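Probable glutathione S-transferase (Bordetella bronchiseptica RB50, PDB 3H1N) probably catalyses the transfer of glutathione to electrophilic compounds, as other glutathione S-transferases do. Local coordinates at residues L41-I46 with G179-A184; R64-T69 with Y76-G81; A123-V128 with A150-T155; H190-L195 with A215-V220. One frame throughout, in Å; residues are numbered along the deposited sequence.

Interaction 1 of 4, residues L41-I46 with G179-A184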
loop_
_atom_site.group_PDB
_atom_site.type_symbol
_atom_site.label_atom_id
_atom_site.label_comp_id
_atom_site.label_asym_id
_atom_site.label_seq_id
_atom_site.Cartn_x
_atom_site.Cartn_y
_atom_site.Cartn_z
ATOM N N LEU B 41 14.946 -11.762 2.696
ATOM C CA LEU B 41 15.542 -12.532 3.794
ATOM C C LEU B 41 16.613 -13.443 3.232
ATOM O O LEU B 41 17.692 -13.592 3.819
ATOM C CB LEU B 41 14.495 -13.381 4.524
ATOM C CG LEU B 41 13.389 -12.637 5.278
ATOM C CD1 LEU B 41 12.241 -13.608 5.617
ATOM C CD2 LEU B 41 13.972 -11.962 6.531
ATOM N N GLU B 42 16.310 -14.037 2.080
ATOM C CA GLU B 42 17.262 -14.942 1.419
ATOM C C GLU B 42 18.523 -14.210 0.936
ATOM O O GLU B 42 19.653 -14.626 1.240
ATOM C CB GLU B 42 16.573 -15.685 0.265
ATOM C CG GLU B 42 15.508 -16.725 0.699
ATOM C CD GLU B 42 16.078 -18.101 1.066
ATOM O OE1 GLU B 42 15.315 -18.950 1.584
ATOM O OE2 GLU B 42 17.272 -18.343 0.846
ATOM N N ALA B 43 18.335 -13.131 0.181
ATOM C CA ALA B 43 19.457 -12.362 -0.371
ATOM C C ALA B 43 20.254 -11.642 0.723
ATOM O O ALA B 43 21.477 -11.570 0.651
ATOM C CB ALA B 43 18.976 -11.381 -1.436
ATOM N N GLY B 44 19.560 -11.160 1.749
ATOM C CA GLY B 44 20.215 -10.526 2.893
ATOM C C GLY B 44 20.829 -11.498 3.894
ATOM O O GLY B 44 21.465 -11.070 4.853
ATOM N N LYS B 45 20.647 -12.797 3.662
ATOM C CA LYS B 45 21.115 -13.871 4.566
ATOM C C LYS B 45 20.645 -13.677 6.011
ATOM O O LYS B 45 21.419 -13.773 6.964
ATOM C CB LYS B 45 22.637 -14.040 4.491
ATOM C CG LYS B 45 23.127 -14.490 3.128
ATOM C CD LYS B 45 24.633 -14.634 3.140
ATOM C CE LYS B 45 25.314 -13.460 2.455
ATOM N NZ LYS B 45 25.588 -13.760 1.015
ATOM N N ILE B 46 19.365 -13.374 6.155
ATOM C CA ILE B 46 18.745 -13.215 7.459
ATOM C C ILE B 46 18.009 -14.519 7.777
ATOM O O ILE B 46 17.089 -14.885 7.054
ATOM C CB ILE B 46 17.743 -12.046 7.437
ATOM C CG1 ILE B 46 18.451 -10.751 7.018
ATOM C CG2 ILE B 46 17.038 -11.911 8.791
ATOM C CD1 ILE B 46 17.495 -9.667 6.513
ATOM N N GLY B 179 24.636 2.483 -3.469
ATOM C CA GLY B 179 25.805 1.745 -3.932
ATOM C C GLY B 179 25.675 0.232 -3.932
ATOM O O GLY B 179 26.675 -0.475 -4.087
ATOM N N ARG B 180 24.444 -0.258 -3.771
ATOM C CA ARG B 180 24.113 -1.698 -3.792
ATOM C C ARG B 180 22.608 -1.894 -3.992
ATOM O O ARG B 180 21.849 -0.923 -3.950
ATOM C CB ARG B 180 24.556 -2.390 -2.496
ATOM C CG ARG B 180 24.084 -1.723 -1.208
ATOM C CD ARG B 180 24.101 -2.703 -0.042
ATOM N NE ARG B 180 22.944 -3.602 -0.086
ATOM C CZ ARG B 180 22.728 -4.609 0.760
ATOM N NH1 ARG B 180 21.642 -5.359 0.630
ATOM N NH2 ARG B 180 23.593 -4.880 1.731
ATOM N N TRP B 181 22.174 -3.140 -4.199
ATOM C CA TRP B 181 20.731 -3.435 -4.254
ATOM C C TRP B 181 20.047 -3.106 -2.931
ATOM O O TRP B 181 20.662 -3.210 -1.868
ATOM C CB TRP B 181 20.420 -4.889 -4.668
ATOM C CG TRP B 181 20.963 -5.988 -3.749
ATOM C CD1 TRP B 181 22.121 -6.697 -3.925
ATOM C CD2 TRP B 181 20.357 -6.504 -2.549
ATOM N NE1 TRP B 181 22.276 -7.613 -2.905
ATOM C CE2 TRP B 181 21.212 -7.515 -2.049
ATOM C CE3 TRP B 181 19.180 -6.205 -1.846
ATOM C CZ2 TRP B 181 20.929 -8.231 -0.868
ATOM C CZ3 TRP B 181 18.895 -6.917 -0.676
ATOM C CH2 TRP B 181 19.765 -7.916 -0.198
ATOM N N SER B 182 18.788 -2.687 -3.035
ATOM C CA SER B 182 17.892 -2.495 -1.897
ATOM C C SER B 182 16.753 -3.505 -2.037
ATOM O O SER B 182 16.637 -4.172 -3.071
ATOM C CB SER B 182 17.316 -1.077 -1.903
ATOM O OG SER B 182 16.337 -0.950 -2.929
ATOM N N TYR B 183 15.889 -3.621 -1.024
ATOM C CA TYR B 183 14.791 -4.577 -1.155
ATOM C C TYR B 183 13.808 -4.235 -2.288
ATOM O O TYR B 183 13.193 -5.135 -2.854
ATOM C CB TYR B 183 14.071 -4.800 0.165
ATOM C CG TYR B 183 13.362 -3.603 0.739
ATOM C CD1 TYR B 183 12.125 -3.192 0.238
ATOM C CD2 TYR B 183 13.885 -2.927 1.840
ATOM C CE1 TYR B 183 11.443 -2.104 0.800
ATOM C CE2 TYR B 183 13.208 -1.846 2.413
ATOM C CZ TYR B 183 11.993 -1.435 1.883
ATOM O OH TYR B 183 11.301 -0.370 2.454
ATOM N N ALA B 184 13.678 -2.944 -2.617
ATOM C CA ALA B 184 12.846 -2.516 -3.742
ATOM C C ALA B 184 13.393 -3.027 -5.094
ATOM O O ALA B 184 12.614 -3.344 -6.006
ATOM C CB ALA B 184 12.693 -1.007 -3.753
#

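Interaction 2 of 4, residues R64-T69 with Y76-G81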
loop_
_atom_site.group_PDB
_atom_site.type_symbol
_atom_site.label_atom_id
_atom_site.label_comp_id
_atom_site.label_asym_id
_atom_site.label_seq_id
_atom_site.Cartn_x
_atom_site.Cartn_y
_atom_site.Cartn_z
ATOM N N ARG B 64 -4.813 -16.245 14.981
ATOM C CA ARG B 64 -5.853 -16.014 16.000
ATOM C C ARG B 64 -5.318 -15.528 17.340
ATOM O O ARG B 64 -5.979 -14.740 18.028
ATOM C CB ARG B 64 -6.632 -17.299 16.284
ATOM C CG ARG B 64 -7.484 -17.788 15.158
ATOM C CD ARG B 64 -8.295 -18.985 15.614
ATOM N NE ARG B 64 -8.523 -19.902 14.504
ATOM C CZ ARG B 64 -8.122 -21.167 14.471
ATOM N NH1 ARG B 64 -7.490 -21.701 15.508
ATOM N NH2 ARG B 64 -8.385 -21.910 13.408
ATOM N N ARG B 65 -4.150 -16.039 17.722
ATOM C CA ARG B 65 -3.565 -15.738 19.029
ATOM C C ARG B 65 -2.837 -14.400 19.033
ATOM O O ARG B 65 -2.566 -13.838 20.093
ATOM C CB ARG B 65 -2.629 -16.864 19.496
ATOM C CG ARG B 65 -2.019 -17.680 18.371
ATOM C CD ARG B 65 -0.603 -18.119 18.682
ATOM N NE ARG B 65 0.169 -17.045 19.291
ATOM C CZ ARG B 65 1.494 -16.998 19.316
ATOM N NH1 ARG B 65 2.109 -15.982 19.902
ATOM N NH2 ARG B 65 2.204 -17.960 18.745
ATOM N N ARG B 66 -2.543 -13.896 17.839
ATOM C CA ARG B 66 -1.783 -12.670 17.645
ATOM C C ARG B 66 -2.610 -11.456 18.042
ATOM O O ARG B 66 -3.256 -10.849 17.190
ATOM C CB ARG B 66 -1.397 -12.569 16.172
ATOM C CG ARG B 66 0.067 -12.408 15.956
ATOM C CD ARG B 66 0.776 -13.748 15.849
ATOM N NE ARG B 66 1.914 -13.738 16.753
ATOM C CZ ARG B 66 2.890 -14.639 16.785
ATOM N NH1 ARG B 66 2.907 -15.656 15.933
ATOM N NH2 ARG B 66 3.863 -14.506 17.678
ATOM N N ARG B 67 -2.568 -11.091 19.326
ATOM C CA ARG B 67 -3.542 -10.149 19.882
ATOM C C ARG B 67 -3.119 -8.688 20.119
ATOM O O ARG B 67 -3.966 -7.801 20.034
ATOM C CB ARG B 67 -4.184 -10.739 21.140
ATOM C CG ARG B 67 -5.203 -11.831 20.850
ATOM C CD ARG B 67 -6.560 -11.243 20.493
ATOM N NE ARG B 67 -7.636 -11.974 21.160
ATOM C CZ ARG B 67 -8.872 -11.513 21.338
ATOM N NH1 ARG B 67 -9.771 -12.265 21.965
ATOM N NH2 ARG B 67 -9.217 -10.308 20.899
ATOM N N ASP B 68 -1.851 -8.432 20.432
ATOM C CA ASP B 68 -1.397 -7.049 20.669
ATOM C C ASP B 68 -1.314 -6.227 19.373
ATOM O O ASP B 68 -1.858 -5.124 19.301
ATOM C CB ASP B 68 -0.057 -7.015 21.417
ATOM C CG ASP B 68 -0.217 -6.760 22.912
ATOM O OD1 ASP B 68 -1.153 -7.318 23.532
ATOM O OD2 ASP B 68 0.612 -6.003 23.476
ATOM N N THR B 69 -0.639 -6.773 18.361
ATOM C CA THR B 69 -0.586 -6.164 17.020
ATOM C C THR B 69 -1.016 -7.200 15.969
ATOM O O THR B 69 -0.180 -7.776 15.254
ATOM C CB THR B 69 0.808 -5.596 16.681
ATOM O OG1 THR B 69 1.786 -6.626 16.831
ATOM C CG2 THR B 69 1.184 -4.425 17.599
ATOM N N TYR B 76 2.909 -12.144 7.520
ATOM C CA TYR B 76 3.396 -11.465 8.711
ATOM C C TYR B 76 4.703 -12.108 9.185
ATOM O O TYR B 76 5.023 -13.267 8.850
ATOM C CB TYR B 76 2.323 -11.354 9.816
ATOM C CG TYR B 76 1.802 -12.680 10.333
ATOM C CD1 TYR B 76 0.773 -13.353 9.668
ATOM C CD2 TYR B 76 2.324 -13.247 11.490
ATOM C CE1 TYR B 76 0.280 -14.587 10.145
ATOM C CE2 TYR B 76 1.849 -14.473 11.980
ATOM C CZ TYR B 76 0.825 -15.139 11.295
ATOM O OH TYR B 76 0.368 -16.354 11.758
ATOM N N LEU B 77 5.496 -11.318 9.862
ATOM C CA LEU B 77 6.803 -11.674 10.330
ATOM C C LEU B 77 6.864 -11.481 11.830
ATOM O O LEU B 77 6.591 -10.445 12.332
ATOM C CB LEU B 77 7.872 -10.817 9.655
ATOM C CG LEU B 77 9.320 -11.240 9.832
ATOM C CD1 LEU B 77 9.655 -12.367 8.989
ATOM C CD2 LEU B 77 10.283 -10.168 9.696
ATOM N N VAL B 78 7.205 -12.531 12.514
ATOM C CA VAL B 78 7.430 -12.472 13.952
ATOM C C VAL B 78 8.942 -12.390 14.177
ATOM O O VAL B 78 9.683 -13.331 13.878
ATOM C CB VAL B 78 6.798 -13.673 14.691
ATOM C CG1 VAL B 78 6.806 -13.432 16.199
ATOM C CG2 VAL B 78 5.346 -13.882 14.211
ATOM N N ALA B 79 9.378 -11.230 14.662
ATOM C CA ALA B 79 10.797 -10.867 14.721
ATOM C C ALA B 79 11.007 -9.986 15.929
ATOM O O ALA B 79 10.280 -9.006 16.105
ATOM C CB ALA B 79 11.196 -10.098 13.466
ATOM N N ASP B 80 11.985 -10.335 16.764
ATOM C CA ASP B 80 12.455 -9.425 17.810
ATOM C C ASP B 80 11.296 -8.915 18.677
ATOM O O ASP B 80 11.227 -7.720 19.007
ATOM C CB ASP B 80 13.204 -8.246 17.157
ATOM C CG ASP B 80 14.504 -8.670 16.481
ATOM O OD1 ASP B 80 14.860 -8.092 15.425
ATOM O OD2 ASP B 80 15.172 -9.585 17.005
ATOM N N GLY B 81 10.371 -9.815 19.011
ATOM C CA GLY B 81 9.262 -9.490 19.900
ATOM C C GLY B 81 8.068 -8.824 19.235
ATOM O O GLY B 81 7.068 -8.554 19.881
#

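Interaction 3 of 4, residues A123-V128 with A150-T155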
loop_
_atom_site.group_PDB
_atom_site.type_symbol
_atom_site.label_atom_id
_atom_site.label_comp_id
_atom_site.label_asym_id
_atom_site.label_seq_id
_atom_site.Cartn_x
_atom_site.Cartn_y
_atom_site.Cartn_z
ATOM N N ALA B 123 -0.948 -5.796 -6.902
ATOM C CA ALA B 123 -2.380 -5.918 -6.653
ATOM C C ALA B 123 -3.208 -5.827 -7.948
ATOM O O ALA B 123 -4.227 -6.535 -8.101
ATOM C CB ALA B 123 -2.842 -4.869 -5.641
ATOM N N GLU B 124 -2.768 -4.973 -8.873
ATOM C CA GLU B 124 -3.445 -4.849 -10.171
ATOM C C GLU B 124 -3.276 -6.123 -10.986
ATOM O O GLU B 124 -4.208 -6.532 -11.679
ATOM C CB GLU B 124 -2.984 -3.605 -10.954
ATOM C CG GLU B 124 -3.465 -2.306 -10.320
ATOM C CD GLU B 124 -3.317 -1.065 -11.213
ATOM O OE1 GLU B 124 -3.321 -1.191 -12.454
ATOM O OE2 GLU B 124 -3.252 0.058 -10.658
ATOM N N ALA B 125 -2.116 -6.770 -10.871
ATOM C CA ALA B 125 -1.888 -8.057 -11.553
ATOM C C ALA B 125 -2.805 -9.163 -11.013
ATOM O O ALA B 125 -3.115 -10.139 -11.727
ATOM C CB ALA B 125 -0.413 -8.464 -11.470
ATOM N N HIS B 126 -3.219 -9.024 -9.752
ATOM C CA HIS B 126 -4.166 -9.958 -9.152
ATOM C C HIS B 126 -5.581 -9.600 -9.552
ATOM O O HIS B 126 -6.391 -10.462 -9.913
ATOM C CB HIS B 126 -4.070 -9.944 -7.630
ATOM C CG HIS B 126 -5.198 -10.659 -6.960
ATOM N ND1 HIS B 126 -6.321 -10.003 -6.504
ATOM C CD2 HIS B 126 -5.396 -11.971 -6.697
ATOM C CE1 HIS B 126 -7.154 -10.878 -5.972
ATOM N NE2 HIS B 126 -6.617 -12.079 -6.076
ATOM N N ASP B 127 -5.888 -8.316 -9.454
ATOM C CA ASP B 127 -7.236 -7.855 -9.693
ATOM C C ASP B 127 -7.654 -8.001 -11.166
ATOM O O ASP B 127 -8.834 -7.970 -11.459
ATOM C CB ASP B 127 -7.394 -6.422 -9.194
ATOM C CG ASP B 127 -7.398 -6.321 -7.666
ATOM O OD1 ASP B 127 -7.270 -7.346 -6.955
ATOM O OD2 ASP B 127 -7.574 -5.194 -7.165
ATOM N N VAL B 128 -6.705 -8.206 -12.088
ATOM C CA VAL B 128 -7.064 -8.393 -13.495
ATOM C C VAL B 128 -7.957 -9.641 -13.663
ATOM O O VAL B 128 -8.873 -9.644 -14.478
ATOM C CB VAL B 128 -5.807 -8.458 -14.418
ATOM C CG1 VAL B 128 -5.194 -9.850 -14.430
ATOM C CG2 VAL B 128 -6.165 -8.034 -15.831
ATOM N N ALA B 150 -7.803 -5.704 -20.765
ATOM C CA ALA B 150 -7.540 -4.793 -21.872
ATOM C C ALA B 150 -6.938 -3.481 -21.358
ATOM O O ALA B 150 -5.976 -2.997 -21.927
ATOM C CB ALA B 150 -8.794 -4.546 -22.709
ATOM N N ASP B 151 -7.464 -2.942 -20.263
ATOM C CA ASP B 151 -6.894 -1.723 -19.663
ATOM C C ASP B 151 -5.529 -1.957 -18.996
ATOM O O ASP B 151 -4.622 -1.120 -19.092
ATOM C CB ASP B 151 -7.872 -1.102 -18.662
ATOM C CG ASP B 151 -7.390 0.253 -18.135
ATOM O OD1 ASP B 151 -7.201 1.184 -18.952
ATOM O OD2 ASP B 151 -7.189 0.384 -16.905
ATOM N N PHE B 152 -5.382 -3.088 -18.319
ATOM C CA PHE B 152 -4.146 -3.369 -17.605
ATOM C C PHE B 152 -3.012 -3.476 -18.637
ATOM O O PHE B 152 -1.938 -2.878 -18.464
ATOM C CB PHE B 152 -4.285 -4.659 -16.788
ATOM C CG PHE B 152 -3.040 -5.034 -15.983
ATOM C CD1 PHE B 152 -2.643 -4.267 -14.890
ATOM C CD2 PHE B 152 -2.298 -6.167 -16.302
ATOM C CE1 PHE B 152 -1.512 -4.604 -14.135
ATOM C CE2 PHE B 152 -1.163 -6.529 -15.547
ATOM C CZ PHE B 152 -0.766 -5.750 -14.469
ATOM N N ARG B 153 -3.272 -4.193 -19.730
ATOM C CA ARG B 153 -2.253 -4.348 -20.794
ATOM C C ARG B 153 -1.973 -3.019 -21.484
ATOM O O ARG B 153 -0.814 -2.677 -21.704
ATOM C CB ARG B 153 -2.667 -5.358 -21.886
ATOM C CG ARG B 153 -2.690 -6.835 -21.497
ATOM C CD ARG B 153 -2.984 -7.752 -22.709
ATOM N NE ARG B 153 -3.975 -7.179 -23.638
ATOM C CZ ARG B 153 -5.294 -7.375 -23.577
ATOM N NH1 ARG B 153 -6.086 -6.789 -24.458
ATOM N NH2 ARG B 153 -5.829 -8.154 -22.644
ATOM N N GLU B 154 -3.036 -2.296 -21.834
ATOM C CA GLU B 154 -2.954 -1.109 -22.700
ATOM C C GLU B 154 -2.417 0.128 -21.977
ATOM O O GLU B 154 -1.599 0.868 -22.527
ATOM C CB GLU B 154 -4.322 -0.781 -23.335
ATOM C CG GLU B 154 -4.800 -1.763 -24.418
ATOM C CD GLU B 154 -6.274 -1.555 -24.821
ATOM O OE1 GLU B 154 -6.870 -0.508 -24.476
ATOM O OE2 GLU B 154 -6.843 -2.443 -25.486
ATOM N N THR B 155 -2.888 0.379 -20.759
ATOM C CA THR B 155 -2.478 1.601 -20.078
ATOM C C THR B 155 -1.630 1.388 -18.823
ATOM O O THR B 155 -0.676 2.126 -18.593
ATOM C CB THR B 155 -3.681 2.517 -19.746
ATOM O OG1 THR B 155 -4.422 1.957 -18.664
ATOM C CG2 THR B 155 -4.597 2.684 -20.944
#

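Interaction 4 of 4, residues H190-L195 with A215-V220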
loop_
_atom_site.group_PDB
_atom_site.type_symbol
_atom_site.label_atom_id
_atom_site.label_comp_id
_atom_site.label_asym_id
_atom_site.label_seq_id
_atom_site.Cartn_x
_atom_site.Cartn_y
_atom_site.Cartn_z
ATOM N N HIS B 190 11.097 -9.185 -9.041
ATOM C CA HIS B 190 10.043 -10.176 -8.884
ATOM C C HIS B 190 8.756 -9.817 -9.627
ATOM O O HIS B 190 8.134 -10.689 -10.242
ATOM C CB HIS B 190 9.741 -10.514 -7.413
ATOM C CG HIS B 190 8.734 -11.618 -7.264
ATOM N ND1 HIS B 190 9.005 -12.919 -7.630
ATOM C CD2 HIS B 190 7.444 -11.604 -6.852
ATOM C CE1 HIS B 190 7.934 -13.667 -7.421
ATOM N NE2 HIS B 190 6.973 -12.891 -6.941
ATOM N N VAL B 191 8.350 -8.553 -9.569
ATOM C CA VAL B 191 7.152 -8.134 -10.292
ATOM C C VAL B 191 7.336 -8.306 -11.827
ATOM O O VAL B 191 6.390 -8.686 -12.542
ATOM C CB VAL B 191 6.654 -6.716 -9.844
ATOM C CG1 VAL B 191 7.506 -5.576 -10.454
ATOM C CG2 VAL B 191 5.184 -6.552 -10.182
ATOM N N VAL B 192 8.561 -8.102 -12.322
ATOM C CA VAL B 192 8.840 -8.339 -13.741
ATOM C C VAL B 192 8.767 -9.851 -14.060
ATOM O O VAL B 192 8.230 -10.246 -15.111
ATOM C CB VAL B 192 10.204 -7.718 -14.190
ATOM C CG1 VAL B 192 10.570 -8.157 -15.600
ATOM C CG2 VAL B 192 10.157 -6.188 -14.103
ATOM N N GLU B 193 9.279 -10.692 -13.153
ATOM C CA GLU B 193 9.128 -12.145 -13.307
ATOM C C GLU B 193 7.665 -12.529 -13.394
ATOM O O GLU B 193 7.293 -13.354 -14.226
ATOM C CB GLU B 193 9.751 -12.925 -12.134
ATOM C CG GLU B 193 11.244 -13.085 -12.204
ATOM C CD GLU B 193 11.673 -13.969 -13.353
ATOM O OE1 GLU B 193 11.263 -15.151 -13.408
ATOM O OE2 GLU B 193 12.425 -13.477 -14.213
ATOM N N GLY B 194 6.863 -11.949 -12.507
ATOM C CA GLY B 194 5.425 -12.194 -12.468
ATOM C C GLY B 194 4.713 -11.800 -13.756
ATOM O O GLY B 194 3.875 -12.549 -14.254
ATOM N N LEU B 195 5.052 -10.629 -14.290
ATOM C CA LEU B 195 4.459 -10.143 -15.538
ATOM C C LEU B 195 4.888 -10.982 -16.746
ATOM O O LEU B 195 4.077 -11.253 -17.650
ATOM C CB LEU B 195 4.757 -8.653 -15.752
ATOM C CG LEU B 195 4.029 -7.698 -14.785
ATOM C CD1 LEU B 195 4.471 -6.228 -14.940
ATOM C CD2 LEU B 195 2.515 -7.784 -14.949
ATOM N N ALA B 215 17.666 -4.595 -17.633
ATOM C CA ALA B 215 19.006 -4.739 -17.075
ATOM C C ALA B 215 18.942 -5.009 -15.572
ATOM O O ALA B 215 19.649 -5.882 -15.073
ATOM C CB ALA B 215 19.860 -3.510 -17.369
ATOM N N LEU B 216 18.091 -4.270 -14.861
ATOM C CA LEU B 216 17.925 -4.473 -13.422
ATOM C C LEU B 216 17.433 -5.884 -13.131
ATOM O O LEU B 216 17.977 -6.572 -12.263
ATOM C CB LEU B 216 16.972 -3.443 -12.819
ATOM C CG LEU B 216 16.866 -3.704 -11.306
ATOM C CD1 LEU B 216 17.306 -2.530 -10.487
ATOM C CD2 LEU B 216 15.501 -4.233 -10.884
ATOM N N HIS B 217 16.417 -6.309 -13.882
ATOM C CA HIS B 217 15.829 -7.631 -13.738
ATOM C C HIS B 217 16.895 -8.723 -13.884
ATOM O O HIS B 217 16.984 -9.631 -13.041
ATOM C CB HIS B 217 14.699 -7.815 -14.761
ATOM C CG HIS B 217 14.174 -9.210 -14.836
ATOM N ND1 HIS B 217 14.554 -10.094 -15.825
ATOM C CD2 HIS B 217 13.332 -9.890 -14.026
ATOM C CE1 HIS B 217 13.947 -11.252 -15.632
ATOM N NE2 HIS B 217 13.204 -11.154 -14.544
ATOM N N ALA B 218 17.707 -8.607 -14.931
ATOM C CA ALA B 218 18.772 -9.571 -15.199
ATOM C C ALA B 218 19.854 -9.534 -14.117
ATOM O O ALA B 218 20.426 -10.564 -13.779
ATOM C CB ALA B 218 19.379 -9.332 -16.564
ATOM N N ARG B 219 20.129 -8.342 -13.592
ATOM C CA ARG B 219 21.171 -8.154 -12.595
ATOM C C ARG B 219 20.798 -8.890 -11.298
ATOM O O ARG B 219 21.615 -9.609 -10.721
ATOM C CB ARG B 219 21.381 -6.656 -12.340
ATOM C CG ARG B 219 22.695 -6.320 -11.663
ATOM C CD ARG B 219 22.905 -4.810 -11.467
ATOM N NE ARG B 219 24.198 -4.570 -10.815
ATOM C CZ ARG B 219 24.636 -3.386 -10.394
ATOM N NH1 ARG B 219 23.881 -2.303 -10.539
ATOM N NH2 ARG B 219 25.822 -3.290 -9.799
ATOM N N VAL B 220 19.556 -8.712 -10.854
ATOM C CA VAL B 220 19.079 -9.384 -9.649
ATOM C C VAL B 220 19.049 -10.893 -9.820
ATOM O O VAL B 220 19.417 -11.637 -8.907
ATOM C CB VAL B 220 17.676 -8.904 -9.246
ATOM C CG1 VAL B 220 17.162 -9.707 -8.027
ATOM C CG2 VAL B 220 17.706 -7.425 -8.931
#

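Interaction 1 of 4, residues L41-I46 with G179-A184
At the interface between the thioredoxin-like and all-helical parts of a glutathione S-transferase, Trp-181 sets its six-membered ring against Ala-43 and Gly-44. The Ala-43 methyl touches the far rim of the indole, with CB 3.7 Å from Trp-181 CZ2 and 3.8 Å from CH2. Beside it, backbone atoms approach the ring edge near its plane: Ala-43 O is 3.7 Å from Trp-181 CZ2, and Gly-44 N 3.8 Å from CH2. The contact is thus apolar packing joined by peptide atoms, without a hydrogen bond across it. The backbone that meets the indole edge is the end of helix 34-43, closed by a Schellman motif in which Lys-45 has positive phi. On the other side, Ser-182 is the N-cap of helix 183-198. Its OG takes a weak bond from Ala-184 N, and the Asp-185 carboxylate accepts from Ser-182 N, this second bond being consistent with the N-capping box known at this helix in the family. A chi1 of 61° places the Trp-181 ring, with CG between the backbone N and the carbonyl carbon, and the bond from NE1 to Glu-225 OE1 holds its edge. Arg-180 NE gives the main-chain Trp-181 O a nearly straight bond of 2.9 Å (167°), which lays Arg-180 NH1 over one face of the indole, toward its rim.

Interaction 2 of 4, residues R64-T69 with Y76-G81
Two bends in the Arg-66 chain, chi2 at 89° and chi3 at -130°, carry its guanidinium over Val-78, which meets it from the opposite direction. Val-78 has CG1 anti to the backbone N (chi1 -169°), and with this rotation both methyls face the guanidinium: CG2 lies over one face, 3.5 Å from Arg-66 NH1 and 3.6 Å from CZ, and CG1 is 3.5 Å from NH2. Lower on the chain, Arg-66 CD passes Tyr-76 CE2 at 4.1 Å. Arg-66 is the centre of an inverse gamma turn just after helix 59-65, and Val-78 and Tyr-76 are on strand 76-79, which pairs antiparallel with strand 22-25 in the mixed sheet of the thioredoxin-like domain. A single long side chain from the turn after the helix thus spans to the strand. The polar ends converge on one carboxylate oxygen: Asp-62 OD2 takes a salt bridge from Arg-66 NH1 and a hydrogen bond with Tyr-76 OH, linking the two segments through a third residue. In the loop that follows, Arg-67 packs on Gln-166 of the second subunit and Thr-69 on Trp-110 of that same subunit.

Interaction 3 of 4, residues A123-V128 with A150-T155
Phe-152 reaches from its own helix to the end of helix 105-127, and its atoms meet Val-128, Glu-124 and Ala-125 in turn. At the root, CB is 4.0 Å from Val-128 CG2, the two side chains crossing at about a right angle; Val-128 was modelled in two conformers, and the touch rests on the one given here and is to that extent doubtful. With CG anti to the backbone N (chi1 -179°), the ring extends toward the neighbouring helix. Its CD1 comes next, 4.0 Å from Glu-124 OE1, which lies in the ring plane at the edge; carboxylate and ring are turned 59° against each other. CE1 fits closer to the chain, 3.6 Å from Glu-124 CB, and Glu-124 O is placed over one face, offset toward the rim. At the tip, Phe-152 CZ settles on Ala-125, 3.9 Å from Ala-125 CA, with the alanine methyl close by. The small alanine lets the ring approach the helix backbone itself. Glu-124 spends its aliphatic part on the phenyl group, while its OE2 forms a salt bridge with Arg-156, one turn on along helix 142-167. Phe-199 adds a second aromatic ring beside Phe-152, its plane inclined at about 55°, and also packs on Val-128. An aromatic side chain from one helix, laid against backbone and short side chains of another, joins helices 105-127 and 142-167, the long pair of the all-helical C-terminal domain of glutathione S-transferases.

Interaction 4 of 4, residues H190-L195 with A215-V220
His-217 NE2 donates to Glu-193 OE2 across two helices of the glutathione S-transferase C-terminal domain, 183-198 and 211-221. Glu-193 OE2 and His-217 NE2 are modelled 2.5 Å apart, which is very short, and the exact length is best treated as doubtful, but the planar arrangement supports a hydrogen bond: the carboxylate is nearly coplanar with the imidazole, 2° apart, and OE2 lies at the ring edge near its plane. Glu-193 manages this from the flank of its helix by bending at chi2 (-67°), which turns the carboxylate toward His-217 and leaves Glu-193 CG also at the ring edge, 3.6 Å from His-217 NE2. Its other oxygen, OE1, makes a long, weak ion pair with Arg-235. The preceding residue supplies the apolar half of the contact. Val-192 CG1 makes a CH-pi contact over one face of the imidazole, 4.0 Å from the centroid, with His-217 CD2 the nearest ring atom at 3.6 Å. The ring is thus fixed in rotation by a bond in its plane and by packing above it, and Tyr-189 brings another ring to it at a shallow angle. The in-plane bond is not straight: the N-H...O angle is 142°, and Glu-193 OE2 stands 3.0 Å from His-217 CE1.

In the fold
Interactions 1 and 3 are buried, whereas 2 and 4 are only partly so, and the chemistry differs accordingly. Interactions 1 and 3 each set an aromatic ring against a helix end, its backbone and an alanine, without a hydrogen bond between segments. Interaction 4 alone has a direct hydrogen bond, and interaction 2, the farthest of the four from the chain's centre, leans on a carboxylate outside its segments. Helix 183-198 serves both interaction 1, at its start, and interaction 4, further along; their centres are about 14 Å apart. Interactions 3 and 4 touch, Phe-152 CZ lying 3.9 Å from Leu-195 CD2, so the helical packing is continuous there. Interaction 2 stays within the sheet-containing part, while interaction 1 joins that part to the helices.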